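Local atomic coordinates of 2-hydroxy-3-oxopropionate reductase (Polaromonas sp. JS666, PDB entry 4DLL), a protein that probably catalyses the NAD(P)H-dependent reduction of 2-hydroxy-3-oxopropionate (tartronate semialdehyde) to glycerate, as a member of the 3-hydroxyisobutyrate dehydrogenase family. Residues 99-102 with 103-107; 124-128 with 129-133; 218-222 with 223-227; 232-236 with 237-241. All coordinates share one frame; numbering follows the deposited sequence.

Contact 1 (99-102 with 103-107); sequences AVVQ and DVLFA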
ATOM      1  N   ALA A  99     -10.507  27.176   8.912  1.00 40.48           N
ATOM      2  CA  ALA A  99     -11.405  28.254   9.413  1.00 40.23           C
ATOM      3  C   ALA A  99     -11.417  28.322  10.929  1.00 40.33           C
ATOM      4  O   ALA A  99     -11.276  29.395  11.534  1.00 39.88           O
ATOM      5  CB  ALA A  99     -12.851  28.046   8.912  1.00 39.76           C
ATOM      6  N   VAL A 100     -11.637  27.152  11.531  1.00 40.75           N
ATOM      7  CA  VAL A 100     -11.631  27.010  12.993  1.00 41.15           C
ATOM      8  C   VAL A 100     -10.287  27.465  13.543  1.00 40.62           C
ATOM      9  O   VAL A 100     -10.243  28.233  14.512  1.00 39.37           O
ATOM     10  CB  VAL A 100     -11.972  25.538  13.443  1.00 41.42           C
ATOM     11  CG1 VAL A 100     -12.105  25.410  14.969  1.00 42.03           C
ATOM     12  CG2 VAL A 100     -13.259  25.051  12.793  1.00 42.45           C
ATOM     13  N   VAL A 101      -9.193  27.024  12.908  1.00 41.59           N
ATOM     14  CA  VAL A 101      -7.867  27.414  13.390  1.00 42.20           C
ATOM     15  C   VAL A 101      -7.698  28.937  13.343  1.00 43.12           C
ATOM     16  O   VAL A 101      -7.286  29.524  14.332  1.00 43.90           O
ATOM     17  CB  VAL A 101      -6.705  26.669  12.706  1.00 42.38           C
ATOM     18  CG1 VAL A 101      -5.366  27.368  13.021  1.00 41.03           C
ATOM     19  CG2 VAL A 101      -6.631  25.273  13.214  1.00 42.20           C
ATOM     20  N   GLN A 102      -8.075  29.563  12.225  1.00 44.55           N
ATOM     21  CA  GLN A 102      -8.031  31.010  12.045  1.00 44.53           C
ATOM     22  C   GLN A 102      -8.800  31.714  13.151  1.00 44.55           C
ATOM     23  O   GLN A 102      -8.290  32.641  13.770  1.00 43.55           O
ATOM     24  CB  GLN A 102      -8.611  31.359  10.669  1.00 45.93           C
ATOM     25  CG  GLN A 102      -9.237  32.801  10.515  1.00 48.84           C
ATOM     26  CD  GLN A 102      -8.386  33.757   9.688  1.00 55.16           C
ATOM     27  OE1 GLN A 102      -7.612  33.339   8.812  1.00 56.40           O
ATOM     28  NE2 GLN A 102      -8.546  35.060   9.949  1.00 58.66           N
ATOM     29  N   ASP A 103     -10.036  31.258  13.379  1.00 44.94           N
ATOM     30  CA  ASP A 103     -10.936  31.865  14.344  1.00 45.66           C
ATOM     31  C   ASP A 103     -10.322  31.812  15.739  1.00 44.70           C
ATOM     32  O   ASP A 103     -10.034  32.853  16.352  1.00 44.17           O
ATOM     33  CB  ASP A 103     -12.289  31.156  14.337  1.00 46.78           C
ATOM     34  CG  ASP A 103     -13.341  31.918  15.121  1.00 50.34           C
ATOM     35  OD1 ASP A 103     -14.055  32.743  14.502  1.00 54.95           O
ATOM     36  OD2 ASP A 103     -13.430  31.731  16.359  1.00 54.13           O
ATOM     37  N   VAL A 104     -10.079  30.601  16.225  1.00 43.64           N
ATOM     38  CA  VAL A 104      -9.353  30.424  17.498  1.00 42.76           C
ATOM     39  C   VAL A 104      -8.074  31.292  17.681  1.00 43.05           C
ATOM     40  O   VAL A 104      -7.904  31.961  18.711  1.00 42.03           O
ATOM     41  CB  VAL A 104      -9.060  28.940  17.790  1.00 42.11           C
ATOM     42  CG1 VAL A 104      -8.356  28.794  19.140  1.00 39.68           C
ATOM     43  CG2 VAL A 104     -10.361  28.184  17.824  1.00 40.55           C
ATOM     44  N   LEU A 105      -7.201  31.292  16.674  1.00 43.44           N
ATOM     45  CA  LEU A 105      -5.954  32.026  16.773  1.00 44.53           C
ATOM     46  C   LEU A 105      -6.206  33.528  16.815  1.00 46.80           C
ATOM     47  O   LEU A 105      -5.614  34.247  17.619  1.00 47.89           O
ATOM     48  CB  LEU A 105      -5.054  31.691  15.575  1.00 43.91           C
ATOM     49  CG  LEU A 105      -3.974  30.593  15.701  1.00 39.58           C
ATOM     50  CD1 LEU A 105      -3.253  30.459  14.365  1.00 36.11           C
ATOM     51  CD2 LEU A 105      -2.997  30.959  16.783  1.00 29.36           C
ATOM     52  N   PHE A 106      -7.096  34.011  15.953  1.00 48.51           N
ATOM     53  CA  PHE A 106      -7.264  35.455  15.809  1.00 49.76           C
ATOM     54  C   PHE A 106      -8.605  35.978  16.333  1.00 50.62           C
ATOM     55  O   PHE A 106      -8.607  36.848  17.188  1.00 51.98           O
ATOM     56  CB  PHE A 106      -6.920  35.896  14.377  1.00 49.95           C
ATOM     57  CG  PHE A 106      -5.591  35.350  13.903  1.00 50.40           C
ATOM     58  CD1 PHE A 106      -4.391  35.867  14.392  1.00 49.47           C
ATOM     59  CD2 PHE A 106      -5.541  34.283  13.007  1.00 51.02           C
ATOM     60  CE1 PHE A 106      -3.150  35.327  13.994  1.00 49.33           C
ATOM     61  CE2 PHE A 106      -4.302  33.735  12.599  1.00 50.45           C
ATOM     62  CZ  PHE A 106      -3.114  34.245  13.104  1.00 48.59           C
ATOM     63  N   ALA A 107      -9.739  35.437  15.899  1.00 50.81           N
ATOM     64  CA  ALA A 107     -11.027  35.863  16.488  1.00 51.39           C
ATOM     65  C   ALA A 107     -11.077  35.734  18.025  1.00 51.84           C
ATOM     66  O   ALA A 107     -11.727  36.552  18.697  1.00 52.43           O
ATOM     67  CB  ALA A 107     -12.198  35.083  15.873  1.00 51.31           C
TER
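V101 and L105 run alongside each other in the same direction, one turn apart on helix 98-107 of the Rossmann-type, dinucleotide-binding domain. Their pairing illustrates how an i to i+4 spacing gathers apolar groups on one flank of a helix. With CG1 of V101 anti to the backbone N (chi1 167°), that methyl is turned along the helix and meets CD1 of L105 at 4.0 Å. The pair faces inward, V101 onto L95 and I126, L105 onto F120 of strand 119-122 and L138 of helix 128-140. A second pair, V100 and V104, repeats the spacing more loosely, CG1 of V100 standing 4.3 Å from CG2 of V104.

F106 is set differently. One face of its ring is approached by CB of L105, displaced toward the rim, while the ring also makes a cation-pi contact with R137 of helix 128-140. The side chain of Q102, bent at chi2 (107°), brings its amide near the ring, NE2 coming to 4.4 Å from CD2 of F106.

Along the backbone, the N-H groups of D103, V104, L105 and F106 each bond to the carbonyl four residues back, N of F106 lying 2.8 Å from O of Q102, but the helix widens into a pi-type turn at 103-107. The same carbonyl oxygen of Q102 also lies obliquely to the aromatic ring, 3.3 Å from CD2 of F106.

Contact 2 (124-128 with 129-133); sequences ASITP and REARD
N of A131 bonds to O of T127 at 2.9 Å and N of R132 to O of P128 at 2.8 Å, two backbone bonds that bridge the segments where the chain passes from an extended loop into helix 128-140. T127 itself keeps extended backbone angles, whereas P128 is already helical.

The side chains of T127 and E130 answer each other across this first turn. A chi1 of 49° tucks OG1 of T127 in over the start of the helix, flanked by its own N and C, where it accepts from N of E130 at 3.2 Å. In return, OE1 of E130 takes two donors on its anti side, N of T127 at 3.0 Å in a nearly straight bond (170°) and the hydroxyl OG1 of T127 at 2.7 Å. An alanine at E130 would remove this double acceptor, and the N-H and hydroxyl of T127 would probably be left without their shared partner, with the backbone N-H at E130 still holding OG1.

Around this pair, CG2 of I126 rests on CB of E130 at 3.7 Å, the two side chains crossing at about a right angle. The guanidinium of R132 folds back with one face over the P128 carbonyl, NH1 lying 3.8 Å from CB of P128, while NH2 forms a salt bridge with E278. Reciprocal bonding between the N-cap residue and the third residue after it defines a capping box, here opening the helix that follows strand 119-122 in the nucleotide-binding domain.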
ATOM      1  N   ALA A 124      -3.745  19.968  13.165  1.00 45.52           N
ATOM      2  CA  ALA A 124      -4.965  19.966  12.312  1.00 47.31           C
ATOM      3  C   ALA A 124      -4.643  19.666  10.801  1.00 48.19           C
ATOM      4  O   ALA A 124      -3.537  19.933  10.320  1.00 48.85           O
ATOM      5  CB  ALA A 124      -5.651  21.274  12.456  1.00 47.07           C
ATOM      6  N   SER A 125      -5.563  19.056  10.058  1.00 49.65           N
ATOM      7  CA  SER A 125      -5.379  18.976   8.594  1.00 50.04           C
ATOM      8  C   SER A 125      -5.861  20.323   8.002  1.00 49.74           C
ATOM      9  O   SER A 125      -6.980  20.787   8.272  1.00 50.73           O
ATOM     10  CB  SER A 125      -6.067  17.728   7.948  1.00 51.48           C
ATOM     11  OG  SER A 125      -5.214  16.559   7.939  1.00 49.69           O
ATOM     12  N   ILE A 126      -4.981  20.958   7.234  1.00 48.37           N
ATOM     13  CA  ILE A 126      -5.080  22.390   6.909  1.00 46.52           C
ATOM     14  C   ILE A 126      -4.238  22.527   5.652  1.00 44.48           C
ATOM     15  O   ILE A 126      -3.277  21.765   5.497  1.00 44.21           O
ATOM     16  CB  ILE A 126      -4.564  23.238   8.137  1.00 47.18           C
ATOM     17  CG1 ILE A 126      -5.744  23.823   8.892  1.00 47.72           C
ATOM     18  CG2 ILE A 126      -3.634  24.392   7.773  1.00 46.21           C
ATOM     19  CD1 ILE A 126      -5.344  24.948   9.821  1.00 50.36           C
ATOM     20  N   THR A 127      -4.587  23.430   4.726  1.00 41.01           N
ATOM     21  CA  THR A 127      -3.898  23.426   3.407  1.00 38.07           C
ATOM     22  C   THR A 127      -2.518  23.985   3.579  1.00 35.55           C
ATOM     23  O   THR A 127      -2.347  24.861   4.428  1.00 37.02           O
ATOM     24  CB  THR A 127      -4.648  24.266   2.335  1.00 38.41           C
ATOM     25  OG1 THR A 127      -4.976  25.556   2.878  1.00 38.94           O
ATOM     26  CG2 THR A 127      -5.948  23.522   1.887  1.00 37.31           C
ATOM     27  N   PRO A 128      -1.535  23.521   2.790  1.00 32.42           N
ATOM     28  CA  PRO A 128      -0.229  24.152   2.988  1.00 32.67           C
ATOM     29  C   PRO A 128      -0.285  25.704   2.827  1.00 34.38           C
ATOM     30  O   PRO A 128       0.391  26.421   3.584  1.00 34.01           O
ATOM     31  CB  PRO A 128       0.658  23.487   1.935  1.00 32.84           C
ATOM     32  CG  PRO A 128      -0.013  22.255   1.533  1.00 29.84           C
ATOM     33  CD  PRO A 128      -1.505  22.514   1.718  1.00 30.64           C
ATOM     34  N   ARG A 129      -1.172  26.215   1.934  1.00 35.91           N
ATOM     35  CA  ARG A 129      -1.403  27.675   1.795  1.00 35.69           C
ATOM     36  C   ARG A 129      -1.823  28.281   3.135  1.00 34.89           C
ATOM     37  O   ARG A 129      -1.263  29.284   3.581  1.00 34.44           O
ATOM     38  CB  ARG A 129      -2.425  28.008   0.705  1.00 36.30           C
ATOM     39  CG  ARG A 129      -2.506  29.528   0.383  1.00 38.32           C
ATOM     40  CD  ARG A 129      -3.821  29.889  -0.338  1.00 42.07           C
ATOM     41  NE  ARG A 129      -4.996  29.853   0.552  1.00 43.83           N
ATOM     42  CZ  ARG A 129      -5.255  30.718   1.547  1.00 45.83           C
ATOM     43  NH1 ARG A 129      -4.426  31.726   1.855  1.00 44.03           N
ATOM     44  NH2 ARG A 129      -6.361  30.570   2.262  1.00 45.70           N
ATOM     45  N   GLU A 130      -2.761  27.627   3.800  1.00 34.75           N
ATOM     46  CA  GLU A 130      -3.161  28.056   5.131  1.00 35.68           C
ATOM     47  C   GLU A 130      -2.047  27.978   6.172  1.00 35.15           C
ATOM     48  O   GLU A 130      -1.904  28.900   6.990  1.00 33.89           O
ATOM     49  CB  GLU A 130      -4.362  27.252   5.605  1.00 36.75           C
ATOM     50  CG  GLU A 130      -5.701  27.798   5.117  1.00 41.47           C
ATOM     51  CD  GLU A 130      -6.834  26.807   5.315  1.00 46.17           C
ATOM     52  OE1 GLU A 130      -6.670  25.610   4.997  1.00 51.47           O
ATOM     53  OE2 GLU A 130      -7.903  27.226   5.783  1.00 50.93           O
ATOM     54  N   ALA A 131      -1.275  26.882   6.153  1.00 34.46           N
ATOM     55  CA  ALA A 131      -0.116  26.770   7.066  1.00 34.24           C
ATOM     56  C   ALA A 131       0.857  27.923   6.838  1.00 33.53           C
ATOM     57  O   ALA A 131       1.322  28.496   7.825  1.00 33.67           O
ATOM     58  CB  ALA A 131       0.609  25.409   6.941  1.00 32.85           C
ATOM     59  N   ARG A 132       1.190  28.245   5.584  1.00 32.92           N
ATOM     60  CA  ARG A 132       2.156  29.349   5.329  1.00 34.56           C
ATOM     61  C   ARG A 132       1.633  30.732   5.803  1.00 34.34           C
ATOM     62  O   ARG A 132       2.392  31.509   6.398  1.00 33.83           O
ATOM     63  CB  ARG A 132       2.654  29.408   3.850  1.00 35.66           C
ATOM     64  CG  ARG A 132       3.471  28.179   3.354  1.00 38.05           C
ATOM     65  CD  ARG A 132       3.941  28.333   1.904  1.00 40.02           C
ATOM     66  NE  ARG A 132       2.832  28.640   0.997  1.00 40.39           N
ATOM     67  CZ  ARG A 132       2.119  27.751   0.282  1.00 41.19           C
ATOM     68  NH1 ARG A 132       2.381  26.439   0.322  1.00 35.06           N
ATOM     69  NH2 ARG A 132       1.128  28.198  -0.511  1.00 39.64           N
ATOM     70  N   ASP A 133       0.351  31.003   5.519  1.00 34.19           N
ATOM     71  CA  ASP A 133      -0.417  32.159   6.003  1.00 34.84           C
ATOM     72  C   ASP A 133      -0.417  32.294   7.541  1.00 34.60           C
ATOM     73  O   ASP A 133      -0.126  33.371   8.099  1.00 32.76           O
ATOM     74  CB  ASP A 133      -1.832  32.066   5.402  1.00 35.95           C
ATOM     75  CG  ASP A 133      -2.795  33.171   5.859  1.00 40.80           C
ATOM     76  OD1 ASP A 133      -2.398  34.360   5.942  1.00 43.93           O
ATOM     77  OD2 ASP A 133      -4.007  32.856   6.071  1.00 45.23           O
TER

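Contact 3 (218-222 with 223-227); sequences LFATK and GGADM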
ATOM      1  N   LEU A 218     -13.042  -7.374  -4.116  1.00 39.68           N
ATOM      2  CA  LEU A 218     -14.327  -7.635  -4.732  1.00 40.82           C
ATOM      3  C   LEU A 218     -14.186  -8.463  -6.019  1.00 41.68           C
ATOM      4  O   LEU A 218     -14.951  -9.377  -6.244  1.00 42.36           O
ATOM      5  CB  LEU A 218     -15.102  -6.340  -4.985  1.00 39.31           C
ATOM      6  CG  LEU A 218     -15.733  -5.760  -3.719  1.00 38.34           C
ATOM      7  CD1 LEU A 218     -15.757  -4.239  -3.768  1.00 36.69           C
ATOM      8  CD2 LEU A 218     -17.139  -6.329  -3.522  1.00 36.94           C
ATOM      9  N   PHE A 219     -13.238  -8.105  -6.868  1.00 43.39           N
ATOM     10  CA  PHE A 219     -12.922  -8.861  -8.057  1.00 44.71           C
ATOM     11  C   PHE A 219     -12.697 -10.335  -7.694  1.00 45.53           C
ATOM     12  O   PHE A 219     -13.290 -11.236  -8.291  1.00 45.04           O
ATOM     13  CB  PHE A 219     -11.683  -8.263  -8.723  1.00 44.12           C
ATOM     14  CG  PHE A 219     -11.107  -9.108  -9.821  1.00 46.52           C
ATOM     15  CD1 PHE A 219     -11.600  -9.014 -11.125  1.00 46.39           C
ATOM     16  CD2 PHE A 219     -10.072 -10.002  -9.556  1.00 46.52           C
ATOM     17  CE1 PHE A 219     -11.072  -9.789 -12.128  1.00 48.44           C
ATOM     18  CE2 PHE A 219      -9.543 -10.794 -10.567  1.00 48.92           C
ATOM     19  CZ  PHE A 219     -10.034 -10.680 -11.862  1.00 47.34           C
ATOM     20  N   ALA A 220     -11.846 -10.585  -6.714  1.00 47.18           N
ATOM     21  CA  ALA A 220     -11.550 -11.961  -6.326  1.00 49.33           C
ATOM     22  C   ALA A 220     -12.843 -12.693  -5.936  1.00 50.53           C
ATOM     23  O   ALA A 220     -13.111 -13.798  -6.398  1.00 51.47           O
ATOM     24  CB  ALA A 220     -10.571 -11.983  -5.201  1.00 49.68           C
ATOM     25  N   THR A 221     -13.662 -12.020  -5.148  1.00 51.20           N
ATOM     26  CA  THR A 221     -14.907 -12.536  -4.638  1.00 52.00           C
ATOM     27  C   THR A 221     -15.988 -12.760  -5.705  1.00 52.78           C
ATOM     28  O   THR A 221     -16.575 -13.831  -5.689  1.00 53.60           O
ATOM     29  CB  THR A 221     -15.397 -11.638  -3.496  1.00 52.34           C
ATOM     30  OG1 THR A 221     -14.351 -11.582  -2.515  1.00 52.35           O
ATOM     31  CG2 THR A 221     -16.649 -12.182  -2.858  1.00 52.08           C
ATOM     32  N   LYS A 222     -16.266 -11.813  -6.610  1.00 52.95           N
ATOM     33  CA  LYS A 222     -17.197 -12.108  -7.715  1.00 53.94           C
ATOM     34  C   LYS A 222     -16.708 -13.374  -8.434  1.00 54.64           C
ATOM     35  O   LYS A 222     -17.513 -14.198  -8.872  1.00 54.56           O
ATOM     36  CB  LYS A 222     -17.341 -10.980  -8.753  1.00 53.25           C
ATOM     37  CG  LYS A 222     -17.532  -9.584  -8.201  1.00 53.23           C
ATOM     38  CD  LYS A 222     -19.018  -9.013  -8.077  1.00 48.00           C
ATOM     39  CE  LYS A 222     -19.079  -7.744  -7.073  1.00 31.33           C
ATOM     40  NZ  LYS A 222     -18.661  -8.303  -5.839  1.00 24.66           N
ATOM     41  N   GLY A 223     -15.383 -13.530  -8.513  1.00 55.38           N
ATOM     42  CA  GLY A 223     -14.745 -14.701  -9.135  1.00 56.06           C
ATOM     43  C   GLY A 223     -14.800 -16.016  -8.338  1.00 56.93           C
ATOM     44  O   GLY A 223     -14.250 -17.043  -8.789  1.00 56.63           O
ATOM     45  N   GLY A 224     -15.481 -15.995  -7.183  1.00 57.27           N
ATOM     46  CA  GLY A 224     -15.691 -17.191  -6.343  1.00 58.52           C
ATOM     47  C   GLY A 224     -14.457 -17.562  -5.533  1.00 59.03           C
ATOM     48  O   GLY A 224     -13.976 -18.713  -5.589  1.00 58.90           O
ATOM     49  N   ALA A 225     -13.949 -16.571  -4.783  1.00 59.52           N
ATOM     50  CA  ALA A 225     -12.670 -16.682  -4.091  1.00 59.38           C
ATOM     51  C   ALA A 225     -12.710 -16.574  -2.574  1.00 59.44           C
ATOM     52  O   ALA A 225     -11.845 -17.173  -1.922  1.00 60.99           O
ATOM     53  CB  ALA A 225     -11.672 -15.712  -4.657  1.00 59.60           C
ATOM     54  N   ASP A 226     -13.684 -15.852  -2.005  1.00 58.25           N
ATOM     55  CA  ASP A 226     -13.724 -15.600  -0.532  1.00 57.21           C
ATOM     56  C   ASP A 226     -12.605 -14.669  -0.040  1.00 55.91           C
ATOM     57  O   ASP A 226     -11.388 -14.977  -0.028  1.00 55.15           O
ATOM     58  CB  ASP A 226     -13.872 -16.896   0.332  1.00 57.48           C
ATOM     59  CG  ASP A 226     -12.957 -16.924   1.603  1.00 58.80           C
ATOM     60  OD1 ASP A 226     -13.366 -16.494   2.711  1.00 58.37           O
ATOM     61  OD2 ASP A 226     -11.821 -17.451   1.496  1.00 62.58           O
HETATM   62  N   MSE A 227     -13.069 -13.516   0.388  1.00 54.09           N
HETATM   63  CA  MSE A 227     -12.213 -12.433   0.746  1.00 52.69           C
HETATM   64  C   MSE A 227     -11.164 -12.723   1.785  1.00 50.70           C
HETATM   65  O   MSE A 227     -10.032 -12.218   1.668  1.00 49.86           O
HETATM   66  CB  MSE A 227     -13.087 -11.330   1.240  1.00 53.77           C
HETATM   67  CG  MSE A 227     -13.748 -10.632   0.096  1.00 56.47           C
HETATM   68 SE   MSE A 227     -14.265  -8.894   0.712  1.00 62.75          SE
HETATM   69  CE  MSE A 227     -12.828  -8.584   1.944  1.00 62.17           C
TER
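G223 begins the exit from the long helix 194-222, its N still bonded to O of F219 at 3.1 Å, as in the turns before it. Its psi has nevertheless risen to near zero, away from the helical value, and a side chain at this position would press against the carbonyl oxygen of A220.

At G224 the chain leaves the helix with positive phi (77°), a conformation that glycine adopts readily. Its N binds O of T221 at 2.8 Å, but the donor stands 62° out of the carbonyl plane, so the closing bond comes from above the plane of the T221 carbonyl and not along a lone pair.

A225 turns back toward the helix. Its methyl meets that of A220, CB to CB 3.9 Å, and lies still closer to the carbonyl, with O of A220 3.0 Å from CB of A225. Both alanines also touch V230 of helix 227-234, and A225 packs on L197 of the second subunit.

D226, the N-cap residue of helix 227-234, directs OD2 to N of K229, capping that helix from its start. M227, modelled as selenomethionine, then packs on F310 of helix 309-315. The hydroxyl of T221 is engaged within its own helix, by O of L217.

The chemistry is therefore divided: backbone bonds and two glycines turn the chain, one small methyl pair closes the inside of the bend, and a carboxylate, which would probably interact well with the positive end of the helix dipole, starts the next helix.

Contact 4 (232-236 with 237-241); sequences EAITG and GFADS
D240 reaches back to G236 across two successive beta turns, a type II turn from I234 to G237 and a type I turn from G237 to D240. Among the hydrogen bonds, that of the type II turn is weak, N of G237 being 3.4 Å from O of I234; the type I turn closes better, with N of D240 3.1 Å from O of G237. G236 has a positive phi (96°) at which a CB would collide with the carbonyl oxygen of T235.

The carboxylate of D240 adds two weak bonds, one from each oxygen. With CG anti to the backbone N (chi1 -161°), OD2 is carried to N of G236 at 3.1 Å, while OD1 accepts from N of S241 at 2.9 Å. An alanine in place of D240 would take away both acceptors, and the N-H groups of G236 and S241 would probably lose these partners, leaving the double turn less firmly tied.

Water gives a further bridge: one molecule donates to O of I234 at 2.9 Å and accepts from N of A239 at 2.9 Å. Apolar contact is slight, CD1 of I234 touching CB of A239 at 4.2 Å.

The loop leads from helix 227-234 to helix 242-245, whose start S241 caps through L244 N. It lies against the second subunit: R185 of that subunit bonds to the carbonyl oxygens of E232 and T235, and S151 of the same subunit, at the end of its strand 144-151, to N of F238.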
ATOM      1  N   GLU A 232      -5.323 -13.373   3.216  1.00 40.68           N
ATOM      2  CA  GLU A 232      -4.344 -14.200   3.909  1.00 40.72           C
ATOM      3  C   GLU A 232      -3.247 -14.648   2.962  1.00 40.34           C
ATOM      4  O   GLU A 232      -2.111 -14.941   3.407  1.00 40.37           O
ATOM      5  CB  GLU A 232      -5.000 -15.467   4.501  1.00 41.75           C
ATOM      6  CG  GLU A 232      -4.077 -16.241   5.523  1.00 45.39           C
ATOM      7  CD  GLU A 232      -4.560 -17.665   5.847  1.00 52.72           C
ATOM      8  OE1 GLU A 232      -5.767 -17.976   5.641  1.00 54.66           O
ATOM      9  OE2 GLU A 232      -3.709 -18.475   6.299  1.00 53.61           O
ATOM     10  N   ALA A 233      -3.605 -14.776   1.676  1.00 39.67           N
ATOM     11  CA  ALA A 233      -2.678 -15.328   0.653  1.00 37.71           C
ATOM     12  C   ALA A 233      -1.669 -14.281   0.213  1.00 36.26           C
ATOM     13  O   ALA A 233      -0.452 -14.527   0.203  1.00 34.99           O
ATOM     14  CB  ALA A 233      -3.445 -15.905  -0.556  1.00 37.40           C
ATOM     15  N   ILE A 234      -2.171 -13.100  -0.117  1.00 34.57           N
ATOM     16  CA  ILE A 234      -1.297 -11.988  -0.508  1.00 33.97           C
ATOM     17  C   ILE A 234      -0.553 -11.261   0.636  1.00 34.43           C
ATOM     18  O   ILE A 234       0.258 -10.365   0.366  1.00 35.28           O
ATOM     19  CB  ILE A 234      -2.098 -10.972  -1.363  1.00 35.17           C
ATOM     20  CG1 ILE A 234      -2.997 -10.119  -0.478  1.00 31.29           C
ATOM     21  CG2 ILE A 234      -2.942 -11.752  -2.445  1.00 32.95           C
ATOM     22  CD1 ILE A 234      -3.960  -9.195  -1.261  1.00 27.96           C
ATOM     23  N   THR A 235      -0.770 -11.665   1.893  1.00 33.79           N
ATOM     24  CA  THR A 235      -0.092 -11.027   3.033  1.00 33.92           C
ATOM     25  C   THR A 235       1.405 -11.405   2.976  1.00 35.27           C
ATOM     26  O   THR A 235       1.732 -12.587   2.915  1.00 36.31           O
ATOM     27  CB  THR A 235      -0.786 -11.389   4.423  1.00 34.40           C
ATOM     28  OG1 THR A 235      -2.000 -10.626   4.611  1.00 31.51           O
ATOM     29  CG2 THR A 235       0.168 -11.253   5.698  1.00 31.58           C
ATOM     30  N   GLY A 236       2.295 -10.415   2.955  1.00 34.00           N
ATOM     31  CA  GLY A 236       3.708 -10.699   2.987  1.00 34.14           C
ATOM     32  C   GLY A 236       4.376 -10.718   1.629  1.00 34.64           C
ATOM     33  O   GLY A 236       5.556 -11.048   1.537  1.00 34.59           O
ATOM     34  N   GLY A 237       3.611 -10.382   0.590  1.00 35.11           N
ATOM     35  CA  GLY A 237       4.098 -10.235  -0.784  1.00 35.11           C
ATOM     36  C   GLY A 237       4.066  -8.774  -1.228  1.00 35.25           C
ATOM     37  O   GLY A 237       3.988  -7.853  -0.387  1.00 35.69           O
ATOM     38  N   PHE A 238       4.108  -8.548  -2.542  1.00 34.41           N
ATOM     39  CA  PHE A 238       4.213  -7.201  -3.067  1.00 34.72           C
ATOM     40  C   PHE A 238       2.912  -6.432  -2.839  1.00 34.76           C
ATOM     41  O   PHE A 238       2.910  -5.200  -2.875  1.00 35.84           O
ATOM     42  CB  PHE A 238       4.523  -7.223  -4.573  1.00 35.55           C
ATOM     43  CG  PHE A 238       5.983  -7.496  -4.915  1.00 34.02           C
ATOM     44  CD1 PHE A 238       6.871  -7.976  -3.957  1.00 36.27           C
ATOM     45  CD2 PHE A 238       6.437  -7.293  -6.203  1.00 32.68           C
ATOM     46  CE1 PHE A 238       8.248  -8.214  -4.288  1.00 38.29           C
ATOM     47  CE2 PHE A 238       7.793  -7.532  -6.547  1.00 38.22           C
ATOM     48  CZ  PHE A 238       8.696  -8.007  -5.584  1.00 35.30           C
ATOM     49  N   ALA A 239       1.814  -7.134  -2.598  1.00 33.25           N
ATOM     50  CA  ALA A 239       0.532  -6.429  -2.447  1.00 33.92           C
ATOM     51  C   ALA A 239       0.309  -6.027  -0.984  1.00 33.64           C
ATOM     52  O   ALA A 239      -0.737  -5.487  -0.636  1.00 34.24           O
ATOM     53  CB  ALA A 239      -0.617  -7.260  -2.938  1.00 32.88           C
ATOM     54  N   ASP A 240       1.273  -6.308  -0.121  1.00 32.47           N
ATOM     55  CA  ASP A 240       0.998  -6.097   1.291  1.00 32.56           C
ATOM     56  C   ASP A 240       1.182  -4.631   1.668  1.00 30.61           C
ATOM     57  O   ASP A 240       2.045  -3.968   1.110  1.00 30.10           O
ATOM     58  CB  ASP A 240       1.893  -6.986   2.170  1.00 32.66           C
ATOM     59  CG  ASP A 240       1.345  -7.138   3.560  1.00 34.98           C
ATOM     60  OD1 ASP A 240       0.151  -6.732   3.828  1.00 34.25           O
ATOM     61  OD2 ASP A 240       2.113  -7.679   4.373  1.00 37.31           O
ATOM     62  N   SER A 241       0.351  -4.136   2.588  1.00 29.94           N
ATOM     63  CA  SER A 241       0.384  -2.735   3.004  1.00 29.63           C
ATOM     64  C   SER A 241      -0.272  -2.527   4.382  1.00 29.96           C
ATOM     65  O   SER A 241      -0.968  -3.418   4.877  1.00 29.28           O
ATOM     66  CB  SER A 241      -0.324  -1.888   1.983  1.00 29.17           C
ATOM     67  OG  SER A 241      -1.731  -1.984   2.134  1.00 33.34           O
TER
HETATM   68  O   HOH W   1       1.353  -9.942  -2.299  1.00 33.05           O

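The four contacts come in series along the chain and form two groups on opposite sides of its centre. Contacts 1 and 2 belong to the nucleotide-binding domain, on helices 98-107 and 128-140 with strand 119-122 between them in sequence; their centres are about 12 Å apart and they touch, CB of V101 lying 3.6 Å from CD1 of I126. Contacts 3 and 4 mark the two ends of helix 227-234, with centres about 16 Å apart, and both meet the second subunit. Between contacts 1 and 3 the centres stand about 48 Å apart, a separation that helix 194-222 helps to span. The 227-234 end meets both partner domains; contacts 1 and 2 touch no other chain.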